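PDB 3P8L: geranyltranstransferase, which probably catalyses the condensation of isopentenyl diphosphate with geranyl diphosphate to give farnesyl diphosphate and diphosphate, using magnesium. Local coordinates for residues L173-L178 / P254-I259. Sequence-based numbering, arbitrary orientation.
Sequences LTLEEL and PALLGI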
loop_
_atom_site.group_PDB
_atom_site.type_symbol
_atom_site.label_atom_id
_atom_site.label_comp_id
_atom_site.label_asym_id
_atom_site.label_seq_id
_atom_site.Cartn_x
_atom_site.Cartn_y
_atom_site.Cartn_z
ATOM N N LEU A 173 -16.539 2.280 24.524
ATOM C CA LEU A 173 -16.762 3.457 23.692
ATOM C C LEU A 173 -18.201 3.944 23.779
ATOM O O LEU A 173 -19.115 3.161 24.047
ATOM C CB LEU A 173 -16.408 3.153 22.229
ATOM C CG LEU A 173 -14.995 2.672 21.877
ATOM C CD1 LEU A 173 -14.976 2.077 20.476
ATOM C CD2 LEU A 173 -13.958 3.791 22.008
ATOM N N THR A 174 -18.389 5.240 23.541
ATOM C CA THR A 174 -19.727 5.823 23.419
ATOM C C THR A 174 -20.299 5.513 22.033
ATOM O O THR A 174 -19.600 4.973 21.170
ATOM C CB THR A 174 -19.721 7.359 23.632
ATOM O OG1 THR A 174 -19.094 8.003 22.519
ATOM C CG2 THR A 174 -18.988 7.739 24.919
ATOM N N LEU A 175 -21.566 5.864 21.826
ATOM C CA LEU A 175 -22.219 5.681 20.534
ATOM C C LEU A 175 -21.478 6.408 19.408
ATOM O O LEU A 175 -21.242 5.836 18.344
ATOM C CB LEU A 175 -23.681 6.141 20.605
ATOM C CG LEU A 175 -24.539 6.116 19.331
ATOM C CD1 LEU A 175 -24.717 4.694 18.783
ATOM C CD2 LEU A 175 -25.891 6.749 19.600
ATOM N N GLU A 176 -21.089 7.653 19.670
ATOM C CA GLU A 176 -20.465 8.519 18.669
ATOM C C GLU A 176 -18.996 8.154 18.401
ATOM O O GLU A 176 -18.478 8.407 17.308
ATOM C CB GLU A 176 -20.607 9.989 19.072
ATOM C CG GLU A 176 -22.068 10.473 19.212
ATOM C CD GLU A 176 -22.715 10.122 20.560
ATOM O OE1 GLU A 176 -23.962 10.118 20.631
ATOM O OE2 GLU A 176 -21.986 9.841 21.542
ATOM N N GLU A 177 -18.341 7.561 19.402
ATOM C CA GLU A 177 -17.004 6.993 19.234
ATOM C C GLU A 177 -17.066 5.723 18.379
ATOM O O GLU A 177 -16.227 5.531 17.494
ATOM C CB GLU A 177 -16.369 6.678 20.588
ATOM C CG GLU A 177 -15.921 7.903 21.387
ATOM C CD GLU A 177 -15.396 7.542 22.773
ATOM O OE1 GLU A 177 -16.019 6.712 23.475
ATOM O OE2 GLU A 177 -14.351 8.097 23.165
ATOM N N LEU A 178 -18.059 4.872 18.656
ATOM C CA LEU A 178 -18.340 3.666 17.875
ATOM C C LEU A 178 -18.616 3.987 16.406
ATOM O O LEU A 178 -18.047 3.349 15.514
ATOM C CB LEU A 178 -19.515 2.882 18.474
ATOM C CG LEU A 178 -19.935 1.564 17.801
ATOM C CD1 LEU A 178 -18.894 0.457 17.984
ATOM C CD2 LEU A 178 -21.279 1.098 18.329
ATOM N N PRO A 254 -27.208 -2.734 19.014
ATOM C CA PRO A 254 -28.308 -3.257 19.793
ATOM C C PRO A 254 -28.079 -3.050 21.267
ATOM O O PRO A 254 -28.979 -2.736 22.015
ATOM C CB PRO A 254 -28.267 -4.729 19.429
ATOM C CG PRO A 254 -27.891 -4.705 18.002
ATOM C CD PRO A 254 -27.107 -3.443 17.739
ATOM N N ALA A 255 -26.856 -3.240 21.694
ATOM C CA ALA A 255 -26.589 -3.104 23.096
ATOM C C ALA A 255 -26.796 -1.675 23.532
ATOM O O ALA A 255 -27.337 -1.409 24.581
ATOM C CB ALA A 255 -25.193 -3.547 23.402
ATOM N N LEU A 256 -26.331 -0.744 22.733
ATOM C CA LEU A 256 -26.393 0.660 23.130
ATOM C C LEU A 256 -27.779 1.263 22.953
ATOM O O LEU A 256 -28.122 2.238 23.626
ATOM C CB LEU A 256 -25.357 1.498 22.370
ATOM C CG LEU A 256 -23.857 1.271 22.611
ATOM C CD1 LEU A 256 -23.053 2.083 21.610
ATOM C CD2 LEU A 256 -23.414 1.591 24.042
ATOM N N LEU A 257 -28.573 0.673 22.060
ATOM C CA LEU A 257 -29.887 1.220 21.699
ATOM C C LEU A 257 -31.065 0.352 22.127
ATOM O O LEU A 257 -32.206 0.824 22.170
ATOM C CB LEU A 257 -29.975 1.455 20.184
ATOM C CG LEU A 257 -28.983 2.385 19.475
ATOM C CD1 LEU A 257 -29.295 2.454 17.988
ATOM C CD2 LEU A 257 -29.004 3.772 20.072
ATOM N N GLY A 258 -30.793 -0.914 22.433
ATOM C CA GLY A 258 -31.848 -1.915 22.535
ATOM C C GLY A 258 -32.024 -2.551 21.168
ATOM O O GLY A 258 -31.604 -1.983 20.153
ATOM N N ILE A 259 -32.635 -3.734 21.141
ATOM C CA ILE A 259 -32.875 -4.467 19.899
ATOM C C ILE A 259 -33.825 -3.687 18.981
ATOM O O ILE A 259 -33.518 -3.484 17.802
ATOM C CB ILE A 259 -33.432 -5.906 20.168
ATOM C CG1 ILE A 259 -32.572 -6.668 21.197
ATOM C CG2 ILE A 259 -33.607 -6.693 18.858
ATOM C CD1 ILE A 259 -31.233 -7.219 20.690
#
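A capping box opens helix 175-200 of this mainly helical prenyl synthase fold, and the first turn behind it takes up leucines from the short helix 253-257. Leu256 reaches across with its CD1 methyl, which lies 3.8 Å from CA of Leu175 and 3.9 Å from CD2 of Leu178, so that it meets backbone and side chain of the same turn. The Leu256 side chain is extended, CG anti to the carbonyl carbon and CD1 anti to CA (chi2 172°), which puts the CD1 methyl at the end of the reach. Leu175 adds its own CD1, 4.2 Å from CD1 of Leu256, the two side chains meeting at a slant. The other branch of Leu175 turns to Leu257, CD2 to CD2 at 4.3 Å. Tyr253 touches both Leu175 and Leu178 and extends the apolar patch, while Leu257 also packs on Ala265 of helix 259-283. At the cap, Glu177 N donates to Thr174 OG1 (3.2 Å), and in return Thr174 N gives a nearly straight bond to Glu177 OE1 (2.8 Å, 170°), received on the anti lone pair. Between the segments the join is purely apolar, methyl against methyl and backbone CA, near the protein surface; the polar bonds of the capping box stay within 173-178, at the helix start that Leu256 packs against, and probably help hold that turn.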